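Local coordinates for octopine dehydrogenase (Pecten maximus, PDB 3C7A), which catalyses the NADH-dependent reductive condensation of L-arginine with pyruvate to give D-octopine, at residues V211-L216 against E328-G333; K353-A358 against E365-G370; I335-V340 against P349-L354. One frame throughout, in Å; residues are numbered along the deposited sequence.

Interaction 1. Residues V211-L216 against E328-G333; sequences VHPAIL and EDIPMG
His212 and Asp329 meet edge-on at the active site, where the first turn of helix 211-220 approaches the beginning of helix 330-344 within the alpha-helical domain of the opine dehydrogenase fold. The two polar side chains approach each other without bonding. Asp329 OD2 lies in the plane of the imidazole, at its ND1 edge, and the ring and carboxylate planes differ by only 8°. The ND1 to OD2 distance of 3.8 Å is nonetheless too long for a hydrogen bond, so the two groups are aligned without being joined. The histidine's stronger polar partner lies elsewhere: NE2 is hydrogen-bonded to Tyr235 OH, and Tyr325 packs edge-to-face with the ring. These neighbours should restrict how the imidazole turns in a residue that is both catalytic and pyruvate-binding. Asp329 also comes close to Gln118, another pyruvate ligand, which places the carboxylate beside the substrate pocket.

Apolar packing is limited to one pair. CG of the Pro213 ring touches CD1 of Ile330 at 4.3 Å. The isoleucine reaches across with the end of its long branch, although its CB does not point straight at the proline. Both residues are buried, and Met334, one helical turn further on, also lies against Pro213.

Water joins the two segments instead, from the His212 backbone to the Asp329 side chain. One water accepts a hydrogen bond from the backbone N of His212 (N to water O, 3.0 Å) and donates one to Asp329 OD2 (water O to OD2, 3.2 Å), with an angle of about 121° at the water between His212 N and Asp329 OD2.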
ATOM      1  N   VAL A 211      -5.430   4.162  11.697  1.00 15.81           N
ATOM      2  CA  VAL A 211      -6.792   3.612  11.856  1.00 15.95           C
ATOM      3  C   VAL A 211      -6.880   2.280  12.627  1.00 16.15           C
ATOM      4  O   VAL A 211      -7.579   2.198  13.640  1.00 16.01           O
ATOM      5  CB  VAL A 211      -7.548   3.516  10.489  1.00 15.98           C
ATOM      6  CG1 VAL A 211      -8.873   2.765  10.634  1.00 15.85           C
ATOM      7  CG2 VAL A 211      -7.802   4.904   9.914  1.00 15.88           C
ATOM      8  N   HIS A 212      -6.180   1.251  12.150  1.00 16.39           N
ATOM      9  CA  HIS A 212      -6.239  -0.075  12.782  1.00 16.72           C
ATOM     10  C   HIS A 212      -5.581  -0.176  14.168  1.00 16.96           C
ATOM     11  O   HIS A 212      -6.141  -0.819  15.060  1.00 17.02           O
ATOM     12  CB  HIS A 212      -5.725  -1.177  11.842  1.00 16.71           C
ATOM     13  CG  HIS A 212      -6.661  -1.500  10.717  1.00 16.71           C
ATOM     14  ND1 HIS A 212      -6.224  -1.764   9.438  1.00 17.02           N
ATOM     15  CD2 HIS A 212      -8.012  -1.590  10.678  1.00 16.69           C
ATOM     16  CE1 HIS A 212      -7.263  -2.009   8.660  1.00 17.11           C
ATOM     17  NE2 HIS A 212      -8.361  -1.909   9.389  1.00 16.74           N
ATOM     18  N   PRO A 213      -4.390   0.442  14.356  1.00 17.19           N
ATOM     19  CA  PRO A 213      -3.801   0.497  15.702  1.00 17.39           C
ATOM     20  C   PRO A 213      -4.682   1.184  16.757  1.00 17.61           C
ATOM     21  O   PRO A 213      -4.633   0.805  17.931  1.00 17.55           O
ATOM     22  CB  PRO A 213      -2.508   1.294  15.486  1.00 17.40           C
ATOM     23  CG  PRO A 213      -2.176   1.087  14.052  1.00 17.35           C
ATOM     24  CD  PRO A 213      -3.503   1.075  13.360  1.00 17.18           C
ATOM     25  N   ALA A 214      -5.477   2.170  16.339  1.00 17.92           N
ATOM     26  CA  ALA A 214      -6.373   2.898  17.247  1.00 18.26           C
ATOM     27  C   ALA A 214      -7.571   2.065  17.716  1.00 18.53           C
ATOM     28  O   ALA A 214      -8.020   2.204  18.857  1.00 18.53           O
ATOM     29  CB  ALA A 214      -6.848   4.201  16.605  1.00 18.25           C
ATOM     30  N   ILE A 215      -8.084   1.212  16.830  1.00 18.87           N
ATOM     31  CA  ILE A 215      -9.218   0.331  17.139  1.00 19.22           C
ATOM     32  C   ILE A 215      -8.820  -0.786  18.117  1.00 19.47           C
ATOM     33  O   ILE A 215      -9.603  -1.154  19.002  1.00 19.45           O
ATOM     34  CB  ILE A 215      -9.864  -0.242  15.840  1.00 19.26           C
ATOM     35  CG1 ILE A 215     -10.538   0.885  15.044  1.00 19.23           C
ATOM     36  CG2 ILE A 215     -10.874  -1.354  16.156  1.00 19.21           C
ATOM     37  CD1 ILE A 215     -10.892   0.528  13.606  1.00 19.32           C
ATOM     38  N   LEU A 216      -7.604  -1.307  17.959  1.00 19.73           N
ATOM     39  CA  LEU A 216      -7.061  -2.324  18.864  1.00 20.00           C
ATOM     40  C   LEU A 216      -6.744  -1.761  20.256  1.00 20.30           C
ATOM     41  O   LEU A 216      -6.956  -2.438  21.267  1.00 20.18           O
ATOM     42  CB  LEU A 216      -5.819  -2.990  18.255  1.00 19.96           C
ATOM     43  CG  LEU A 216      -6.005  -3.919  17.046  1.00 19.90           C
ATOM     44  CD1 LEU A 216      -4.675  -4.168  16.347  1.00 19.88           C
ATOM     45  CD2 LEU A 216      -6.660  -5.242  17.439  1.00 19.78           C
ATOM     46  N   GLU A 328       3.048  -4.743   9.633  1.00 22.62           N
ATOM     47  CA  GLU A 328       3.177  -3.997   8.377  1.00 22.20           C
ATOM     48  C   GLU A 328       2.851  -2.507   8.546  1.00 21.80           C
ATOM     49  O   GLU A 328       3.607  -1.650   8.088  1.00 21.72           O
ATOM     50  CB  GLU A 328       2.301  -4.616   7.277  1.00 22.26           C
ATOM     51  CG  GLU A 328       2.901  -5.848   6.595  1.00 22.57           C
ATOM     52  CD  GLU A 328       3.550  -5.540   5.248  1.00 23.25           C
ATOM     53  OE1 GLU A 328       2.825  -5.149   4.306  1.00 23.33           O
ATOM     54  OE2 GLU A 328       4.783  -5.708   5.124  1.00 23.10           O
ATOM     55  N   ASP A 329       1.737  -2.209   9.217  1.00 21.30           N
ATOM     56  CA  ASP A 329       1.232  -0.831   9.344  1.00 20.87           C
ATOM     57  C   ASP A 329       2.101   0.120  10.182  1.00 20.44           C
ATOM     58  O   ASP A 329       1.978   1.341  10.054  1.00 20.25           O
ATOM     59  CB  ASP A 329      -0.211  -0.825   9.871  1.00 20.99           C
ATOM     60  CG  ASP A 329      -1.221  -1.336   8.848  1.00 21.37           C
ATOM     61  OD1 ASP A 329      -0.818  -1.716   7.727  1.00 21.91           O
ATOM     62  OD2 ASP A 329      -2.431  -1.354   9.169  1.00 21.83           O
ATOM     63  N   ILE A 330       2.967  -0.431  11.033  1.00 19.91           N
ATOM     64  CA  ILE A 330       3.871   0.393  11.846  1.00 19.40           C
ATOM     65  C   ILE A 330       5.185   0.746  11.111  1.00 19.12           C
ATOM     66  O   ILE A 330       5.419   1.923  10.829  1.00 19.11           O
ATOM     67  CB  ILE A 330       4.129  -0.209  13.276  1.00 19.39           C
ATOM     68  CG1 ILE A 330       2.817  -0.371  14.067  1.00 19.31           C
ATOM     69  CG2 ILE A 330       5.165   0.619  14.056  1.00 19.21           C
ATOM     70  CD1 ILE A 330       2.080   0.931  14.411  1.00 19.18           C
ATOM     71  N   PRO A 331       6.035  -0.261  10.786  1.00 18.78           N
ATOM     72  CA  PRO A 331       7.317   0.073  10.139  1.00 18.54           C
ATOM     73  C   PRO A 331       7.199   0.589   8.698  1.00 18.34           C
ATOM     74  O   PRO A 331       8.080   1.319   8.232  1.00 18.27           O
ATOM     75  CB  PRO A 331       8.087  -1.253  10.173  1.00 18.54           C
ATOM     76  CG  PRO A 331       7.038  -2.300  10.211  1.00 18.65           C
ATOM     77  CD  PRO A 331       5.892  -1.718  10.990  1.00 18.74           C
ATOM     78  N   MET A 332       6.195   0.144   7.954  1.00 18.02           N
ATOM     79  CA  MET A 332       5.883   0.576   6.579  1.00 17.78           C
ATOM     80  C   MET A 332       4.757   1.671   6.411  1.00 17.38           C
ATOM     81  O   MET A 332       4.269   1.862   5.307  1.00 17.24           O
ATOM     82  CB  MET A 332       5.542  -0.627   5.688  1.00 17.96           C
ATOM     83  CG  MET A 332       6.443  -1.854   5.775  1.00 18.79           C
ATOM     84  SD  MET A 332       7.996  -1.685   4.973  1.00 20.91           S
ATOM     85  CE  MET A 332       8.918  -1.276   6.272  1.00 20.52           C
ATOM     86  N   GLY A 333       4.412   2.345   7.524  1.00 16.87           N
ATOM     87  CA  GLY A 333       3.327   3.298   7.677  1.00 16.34           C
ATOM     88  C   GLY A 333       3.481   4.460   8.705  1.00 16.04           C
ATOM     89  O   GLY A 333       4.022   5.490   8.401  1.00 15.93           O
TER
HETATM   90  O   HOH W   1      -4.337   1.202   9.740  1.00 14.83           O

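Interaction 2. Residues K353-A358 against E365-G370; sequences KLIMWA and EYLVDG
Met356 brings its sulfur to the oxygen of the Leu367 carbonyl group, the flat group touched in this contact, from above the peptide plane and out beyond the oxygen: SD is 3.6 Å from Leu367 O. The aromatic rings are turned to other partners. Trp357 packs edge-to-face with Phe217, and Tyr366 lies against Ile330 and Ile335 of helix 330-344. The motif is a helix followed by a loop that folds back on it, here the loop after helix 349-362.

Leu367 carries the apolar part of the contact from the loop side. Its CG is anti to the backbone N (chi1 -170°), which carries the isobutyl group toward the helix. There CD2 meets Met356 SD at 4.1 Å and Ile355 CG2 at 4.4 Å, so a single methyl touches two successive helix residues. The two residues differ in setting: Ile355 is buried, with Met334 and Ile335 also against it, whereas Met356 is exposed. No hydrogen bond crosses the contact, but Gln359 of the same helix accepts one from Tyr366 N and a weak one from Leu367 N through OE1. Bends at chi2 and chi3 turn the end of the methionine toward the loop, leaving CE 3.8 Å from Leu367 O.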
ATOM      1  N   LYS A 353       1.615   8.315  21.030  1.00 19.56           N
ATOM      2  CA  LYS A 353       1.091   7.425  22.070  1.00 19.77           C
ATOM      3  C   LYS A 353       0.765   6.024  21.544  1.00 19.63           C
ATOM      4  O   LYS A 353       1.000   5.026  22.231  1.00 19.56           O
ATOM      5  CB  LYS A 353      -0.137   8.051  22.744  1.00 19.75           C
ATOM      6  CG  LYS A 353      -0.588   7.343  24.025  1.00 20.12           C
ATOM      7  CD  LYS A 353      -1.550   8.196  24.847  1.00 20.24           C
ATOM      8  CE  LYS A 353      -2.973   8.134  24.313  1.00 21.12           C
ATOM      9  NZ  LYS A 353      -3.877   9.056  25.055  1.00 21.88           N
ATOM     10  N   LEU A 354       0.229   5.962  20.326  1.00 19.57           N
ATOM     11  CA  LEU A 354      -0.123   4.691  19.691  1.00 19.54           C
ATOM     12  C   LEU A 354       1.104   3.905  19.229  1.00 19.54           C
ATOM     13  O   LEU A 354       1.085   2.673  19.218  1.00 19.55           O
ATOM     14  CB  LEU A 354      -1.094   4.915  18.520  1.00 19.50           C
ATOM     15  CG  LEU A 354      -2.480   5.497  18.830  1.00 19.37           C
ATOM     16  CD1 LEU A 354      -3.185   5.933  17.551  1.00 19.28           C
ATOM     17  CD2 LEU A 354      -3.353   4.515  19.617  1.00 19.40           C
ATOM     18  N   ILE A 355       2.164   4.622  18.852  1.00 19.64           N
ATOM     19  CA  ILE A 355       3.429   4.007  18.425  1.00 19.79           C
ATOM     20  C   ILE A 355       4.119   3.255  19.575  1.00 19.94           C
ATOM     21  O   ILE A 355       4.557   2.115  19.399  1.00 19.88           O
ATOM     22  CB  ILE A 355       4.398   5.055  17.789  1.00 19.77           C
ATOM     23  CG1 ILE A 355       3.834   5.572  16.460  1.00 19.78           C
ATOM     24  CG2 ILE A 355       5.797   4.461  17.573  1.00 19.87           C
ATOM     25  CD1 ILE A 355       4.446   6.883  15.983  1.00 19.74           C
ATOM     26  N   MET A 356       4.195   3.893  20.743  1.00 20.11           N
ATOM     27  CA  MET A 356       4.873   3.316  21.912  1.00 20.35           C
ATOM     28  C   MET A 356       4.181   2.056  22.447  1.00 20.50           C
ATOM     29  O   MET A 356       4.850   1.119  22.895  1.00 20.45           O
ATOM     30  CB  MET A 356       5.025   4.357  23.032  1.00 20.37           C
ATOM     31  CG  MET A 356       5.870   5.590  22.675  1.00 20.56           C
ATOM     32  SD  MET A 356       7.598   5.260  22.247  1.00 20.59           S
ATOM     33  CE  MET A 356       8.266   4.713  23.820  1.00 20.97           C
ATOM     34  N   TRP A 357       2.850   2.038  22.392  1.00 20.69           N
ATOM     35  CA  TRP A 357       2.058   0.888  22.842  1.00 20.95           C
ATOM     36  C   TRP A 357       2.141  -0.300  21.877  1.00 21.18           C
ATOM     37  O   TRP A 357       2.274  -1.446  22.312  1.00 21.13           O
ATOM     38  CB  TRP A 357       0.593   1.292  23.071  1.00 20.90           C
ATOM     39  CG  TRP A 357      -0.288   0.166  23.558  1.00 20.85           C
ATOM     40  CD1 TRP A 357      -0.412  -0.281  24.843  1.00 20.91           C
ATOM     41  CD2 TRP A 357      -1.165  -0.649  22.764  1.00 20.84           C
ATOM     42  NE1 TRP A 357      -1.308  -1.323  24.900  1.00 20.93           N
ATOM     43  CE2 TRP A 357      -1.786  -1.570  23.640  1.00 20.93           C
ATOM     44  CE3 TRP A 357      -1.485  -0.691  21.400  1.00 20.73           C
ATOM     45  CZ2 TRP A 357      -2.711  -2.523  23.194  1.00 20.86           C
ATOM     46  CZ3 TRP A 357      -2.404  -1.640  20.957  1.00 20.92           C
ATOM     47  CH2 TRP A 357      -3.006  -2.543  21.855  1.00 20.94           C
ATOM     48  N   ALA A 358       2.066  -0.017  20.578  1.00 21.51           N
ATOM     49  CA  ALA A 358       2.012  -1.060  19.547  1.00 21.89           C
ATOM     50  C   ALA A 358       3.328  -1.818  19.350  1.00 22.20           C
ATOM     51  O   ALA A 358       3.314  -3.036  19.152  1.00 22.13           O
ATOM     52  CB  ALA A 358       1.527  -0.480  18.222  1.00 21.86           C
ATOM     53  N   GLU A 365      11.405  -2.351  18.639  1.00 23.09           N
ATOM     54  CA  GLU A 365      11.744  -1.013  19.143  1.00 23.00           C
ATOM     55  C   GLU A 365      12.164  -0.074  18.007  1.00 22.94           C
ATOM     56  O   GLU A 365      13.119  -0.359  17.280  1.00 22.93           O
ATOM     57  CB  GLU A 365      12.856  -1.105  20.198  1.00 22.98           C
ATOM     58  CG  GLU A 365      13.079   0.175  21.004  1.00 22.91           C
ATOM     59  CD  GLU A 365      14.304   0.108  21.906  1.00 23.02           C
ATOM     60  OE1 GLU A 365      15.403  -0.221  21.410  1.00 23.02           O
ATOM     61  OE2 GLU A 365      14.170   0.399  23.115  1.00 22.95           O
ATOM     62  N   TYR A 366      11.446   1.043  17.867  1.00 22.88           N
ATOM     63  CA  TYR A 366      11.724   2.034  16.817  1.00 22.82           C
ATOM     64  C   TYR A 366      11.963   3.451  17.362  1.00 22.87           C
ATOM     65  O   TYR A 366      12.907   4.129  16.945  1.00 22.78           O
ATOM     66  CB  TYR A 366      10.591   2.071  15.779  1.00 22.77           C
ATOM     67  CG  TYR A 366      10.189   0.728  15.204  1.00 22.68           C
ATOM     68  CD1 TYR A 366      11.028   0.036  14.330  1.00 22.51           C
ATOM     69  CD2 TYR A 366       8.955   0.159  15.520  1.00 22.71           C
ATOM     70  CE1 TYR A 366      10.655  -1.197  13.795  1.00 22.42           C
ATOM     71  CE2 TYR A 366       8.571  -1.072  14.992  1.00 22.58           C
ATOM     72  CZ  TYR A 366       9.425  -1.743  14.130  1.00 22.63           C
ATOM     73  OH  TYR A 366       9.046  -2.959  13.607  1.00 22.63           O
ATOM     74  N   LEU A 367      11.103   3.890  18.280  1.00 22.95           N
ATOM     75  CA  LEU A 367      11.160   5.247  18.835  1.00 23.10           C
ATOM     76  C   LEU A 367      11.544   5.238  20.319  1.00 23.29           C
ATOM     77  O   LEU A 367      10.973   4.481  21.108  1.00 23.27           O
ATOM     78  CB  LEU A 367       9.811   5.956  18.635  1.00 23.07           C
ATOM     79  CG  LEU A 367       9.674   7.459  18.912  1.00 23.06           C
ATOM     80  CD1 LEU A 367      10.304   8.293  17.802  1.00 23.10           C
ATOM     81  CD2 LEU A 367       8.206   7.834  19.085  1.00 22.99           C
ATOM     82  N   VAL A 368      12.515   6.080  20.684  1.00 23.48           N
ATOM     83  CA  VAL A 368      13.000   6.187  22.068  1.00 23.74           C
ATOM     84  C   VAL A 368      13.157   7.655  22.489  1.00 23.90           C
ATOM     85  O   VAL A 368      13.912   8.409  21.865  1.00 23.94           O
ATOM     86  CB  VAL A 368      14.356   5.439  22.275  1.00 23.72           C
ATOM     87  CG1 VAL A 368      14.835   5.565  23.721  1.00 23.88           C
ATOM     88  CG2 VAL A 368      14.246   3.967  21.888  1.00 23.59           C
ATOM     89  N   ASP A 369      12.440   8.045  23.545  1.00 24.12           N
ATOM     90  CA  ASP A 369      12.472   9.413  24.100  1.00 24.31           C
ATOM     91  C   ASP A 369      12.251  10.525  23.059  1.00 24.22           C
ATOM     92  O   ASP A 369      12.828  11.613  23.164  1.00 24.29           O
ATOM     93  CB  ASP A 369      13.770   9.660  24.894  1.00 24.47           C
ATOM     94  CG  ASP A 369      13.764   8.996  26.266  1.00 25.01           C
ATOM     95  OD1 ASP A 369      12.742   9.085  26.982  1.00 25.43           O
ATOM     96  OD2 ASP A 369      14.797   8.394  26.638  1.00 25.65           O
ATOM     97  N   GLY A 370      11.413  10.245  22.063  1.00 24.11           N
ATOM     98  CA  GLY A 370      11.098  11.210  21.008  1.00 23.87           C
ATOM     99  C   GLY A 370      12.066  11.232  19.835  1.00 23.75           C
ATOM    100  O   GLY A 370      11.955  12.089  18.955  1.00 23.78           O
TER

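Interaction 3. Residues I335-V340 against P349-L354; sequences IVFKGV and PSNDKL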
ATOM      1  N   ILE A 335       5.659   4.995  11.154  1.00 15.17           N
ATOM      2  CA  ILE A 335       7.055   5.429  11.345  1.00 15.06           C
ATOM      3  C   ILE A 335       7.538   6.371  10.226  1.00 15.02           C
ATOM      4  O   ILE A 335       8.304   7.306  10.483  1.00 14.98           O
ATOM      5  CB  ILE A 335       8.030   4.211  11.510  1.00 15.02           C
ATOM      6  CG1 ILE A 335       7.669   3.364  12.745  1.00 15.15           C
ATOM      7  CG2 ILE A 335       9.501   4.656  11.563  1.00 15.17           C
ATOM      8  CD1 ILE A 335       7.817   4.066  14.102  1.00 14.83           C
ATOM      9  N   VAL A 336       7.081   6.125   8.998  1.00 14.96           N
ATOM     10  CA  VAL A 336       7.430   6.971   7.844  1.00 14.91           C
ATOM     11  C   VAL A 336       6.838   8.384   7.984  1.00 14.88           C
ATOM     12  O   VAL A 336       7.512   9.379   7.691  1.00 14.80           O
ATOM     13  CB  VAL A 336       7.005   6.324   6.489  1.00 14.96           C
ATOM     14  CG1 VAL A 336       7.541   7.128   5.303  1.00 14.92           C
ATOM     15  CG2 VAL A 336       7.490   4.877   6.396  1.00 14.89           C
ATOM     16  N   PHE A 337       5.586   8.457   8.441  1.00 14.82           N
ATOM     17  CA  PHE A 337       4.902   9.732   8.708  1.00 14.80           C
ATOM     18  C   PHE A 337       5.604  10.562   9.795  1.00 14.83           C
ATOM     19  O   PHE A 337       5.682  11.789   9.687  1.00 14.69           O
ATOM     20  CB  PHE A 337       3.428   9.480   9.071  1.00 14.78           C
ATOM     21  CG  PHE A 337       2.658  10.724   9.452  1.00 14.85           C
ATOM     22  CD1 PHE A 337       2.336  11.686   8.496  1.00 14.93           C
ATOM     23  CD2 PHE A 337       2.234  10.919  10.766  1.00 14.79           C
ATOM     24  CE1 PHE A 337       1.618  12.836   8.847  1.00 15.04           C
ATOM     25  CE2 PHE A 337       1.516  12.062  11.128  1.00 14.69           C
ATOM     26  CZ  PHE A 337       1.207  13.023  10.166  1.00 14.93           C
ATOM     27  N   LYS A 338       6.114   9.885  10.825  1.00 14.88           N
ATOM     28  CA  LYS A 338       6.842  10.536  11.924  1.00 15.01           C
ATOM     29  C   LYS A 338       8.130  11.224  11.445  1.00 15.08           C
ATOM     30  O   LYS A 338       8.450  12.330  11.889  1.00 15.02           O
ATOM     31  CB  LYS A 338       7.129   9.529  13.054  1.00 15.12           C
ATOM     32  CG  LYS A 338       7.960  10.055  14.239  1.00 14.98           C
ATOM     33  CD  LYS A 338       7.226  11.117  15.059  1.00 15.30           C
ATOM     34  CE  LYS A 338       8.060  11.560  16.259  1.00 15.50           C
ATOM     35  NZ  LYS A 338       7.411  12.657  17.036  1.00 15.79           N
ATOM     36  N   GLY A 339       8.849  10.572  10.533  1.00 15.17           N
ATOM     37  CA  GLY A 339      10.067  11.136   9.940  1.00 15.37           C
ATOM     38  C   GLY A 339       9.845  12.437   9.184  1.00 15.50           C
ATOM     39  O   GLY A 339      10.669  13.355   9.261  1.00 15.52           O
ATOM     40  N   VAL A 340       8.733  12.511   8.454  1.00 15.60           N
ATOM     41  CA  VAL A 340       8.341  13.715   7.711  1.00 15.68           C
ATOM     42  C   VAL A 340       7.998  14.866   8.669  1.00 15.79           C
ATOM     43  O   VAL A 340       8.375  16.018   8.425  1.00 15.64           O
ATOM     44  CB  VAL A 340       7.150  13.431   6.741  1.00 15.68           C
ATOM     45  CG1 VAL A 340       6.721  14.697   5.997  1.00 15.61           C
ATOM     46  CG2 VAL A 340       7.515  12.332   5.743  1.00 15.65           C
ATOM     47  N   PRO A 349       1.492  14.618  19.386  1.00 18.82           N
ATOM     48  CA  PRO A 349       1.361  13.849  20.638  1.00 18.81           C
ATOM     49  C   PRO A 349       0.431  12.627  20.605  1.00 18.79           C
ATOM     50  O   PRO A 349       0.717  11.630  21.275  1.00 18.74           O
ATOM     51  CB  PRO A 349       0.832  14.889  21.637  1.00 18.88           C
ATOM     52  CG  PRO A 349       0.182  15.928  20.798  1.00 18.89           C
ATOM     53  CD  PRO A 349       1.007  16.002  19.551  1.00 18.80           C
ATOM     54  N   SER A 350      -0.662  12.705  19.846  1.00 18.73           N
ATOM     55  CA  SER A 350      -1.624  11.599  19.747  1.00 18.77           C
ATOM     56  C   SER A 350      -1.089  10.411  18.941  1.00 18.78           C
ATOM     57  O   SER A 350      -1.314   9.254  19.314  1.00 18.60           O
ATOM     58  CB  SER A 350      -2.960  12.080  19.170  1.00 18.76           C
ATOM     59  OG  SER A 350      -3.712  12.788  20.143  1.00 19.16           O
ATOM     60  N   ASN A 351      -0.394  10.703  17.842  1.00 18.82           N
ATOM     61  CA  ASN A 351       0.264   9.670  17.033  1.00 18.87           C
ATOM     62  C   ASN A 351       1.388   8.957  17.792  1.00 18.99           C
ATOM     63  O   ASN A 351       1.573   7.748  17.635  1.00 18.96           O
ATOM     64  CB  ASN A 351       0.799  10.255  15.717  1.00 18.77           C
ATOM     65  CG  ASN A 351      -0.265  10.335  14.626  1.00 18.77           C
ATOM     66  OD1 ASN A 351      -0.319   9.487  13.733  1.00 18.67           O
ATOM     67  ND2 ASN A 351      -1.109  11.357  14.692  1.00 18.32           N
ATOM     68  N   ASP A 352       2.123   9.711  18.612  1.00 19.17           N
ATOM     69  CA  ASP A 352       3.230   9.173  19.418  1.00 19.38           C
ATOM     70  C   ASP A 352       2.783   8.104  20.422  1.00 19.43           C
ATOM     71  O   ASP A 352       3.489   7.114  20.635  1.00 19.42           O
ATOM     72  CB  ASP A 352       3.954  10.301  20.167  1.00 19.41           C
ATOM     73  CG  ASP A 352       4.788  11.192  19.253  1.00 19.78           C
ATOM     74  OD1 ASP A 352       5.081  10.798  18.102  1.00 20.01           O
ATOM     75  OD2 ASP A 352       5.163  12.297  19.699  1.00 20.35           O
ATOM     76  N   LYS A 353       1.615   8.315  21.030  1.00 19.56           N
ATOM     77  CA  LYS A 353       1.091   7.425  22.070  1.00 19.77           C
ATOM     78  C   LYS A 353       0.765   6.024  21.544  1.00 19.63           C
ATOM     79  O   LYS A 353       1.000   5.026  22.231  1.00 19.56           O
ATOM     80  CB  LYS A 353      -0.137   8.051  22.744  1.00 19.75           C
ATOM     81  CG  LYS A 353      -0.588   7.343  24.025  1.00 20.12           C
ATOM     82  CD  LYS A 353      -1.550   8.196  24.847  1.00 20.24           C
ATOM     83  CE  LYS A 353      -2.973   8.134  24.313  1.00 21.12           C
ATOM     84  NZ  LYS A 353      -3.877   9.056  25.055  1.00 21.88           N
ATOM     85  N   LEU A 354       0.229   5.962  20.326  1.00 19.57           N
ATOM     86  CA  LEU A 354      -0.123   4.691  19.691  1.00 19.54           C
ATOM     87  C   LEU A 354       1.104   3.905  19.229  1.00 19.54           C
ATOM     88  O   LEU A 354       1.085   2.673  19.218  1.00 19.55           O
ATOM     89  CB  LEU A 354      -1.094   4.915  18.520  1.00 19.50           C
ATOM     90  CG  LEU A 354      -2.480   5.497  18.830  1.00 19.37           C
ATOM     91  CD1 LEU A 354      -3.185   5.933  17.551  1.00 19.28           C
ATOM     92  CD2 LEU A 354      -3.353   4.515  19.617  1.00 19.40           C
TER
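Lys338 leaves its helix with CG anti to the backbone N (chi1 177°), bends once at chi2 (67°) and then runs straight, which carries its ammonium group across to Asp352. The aspartate meets it with CG anti to its own carbonyl carbon, a torsion that brings the carboxylate round to the lysine although its CB does not point directly that way. The two side chains cross at about a right angle and form a salt bridge, NZ donating to OD1 at 3.2 Å. The ammonium uses the syn lone pair of OD1, on the side of the second oxygen, and OD2 is accordingly not far away, 3.5 Å from NZ. The aliphatic part of the lysine also lies close to the carboxylate, with CE 3.6 Å from OD1.

Helices 330-344 and 349-362, separated by a short loop, form a roughly antiparallel helical hairpin within the alpha-helical domain, and this bridge ties its two arms together. Asp352 sits in the first turn of its helix, where the positive end of the helix dipole would probably help to stabilise the carboxylate. Lys338 is buried, so the aspartate provides a counter-charge inside the packing, while Ile348 from the connecting loop touches the lysine side chain.

A second, weaker contact lies beside the bridge. Asn351 OD1 approaches the Phe337 ring obliquely, 4.1 Å from CE2, with the amide and ring planes 47° apart. The amide is held from its other end: ND2 is hydrogen-bonded to Glu252 OE1 of helix 240-263. Glu252 OE2 accepts a further bond from Ser350 N, and Val256 of that same helix packs against Phe337.

Helix 330-344 serves interactions 1 and 3 at different points along its length, and helix 349-362 serves interactions 2 and 3, which share Lys353 and Leu354. Interaction 1 lies nearest the centre of the chain and is the contact at the catalytic site, with water between polar groups; interaction 3 is joined by a direct salt bridge, and interaction 2, furthest out and away from the annotated sites, is apolar apart from a sulfur-carbonyl approach. Its touching residues run from buried to exposed, whereas those of the other two are buried or partly exposed. Direct packing connects the three: Ile330 touches Ala358, Leu216 O meets Trp357 CH2, Ala214 touches Leu354, and Leu367 CD1 lies against Lys338 CE.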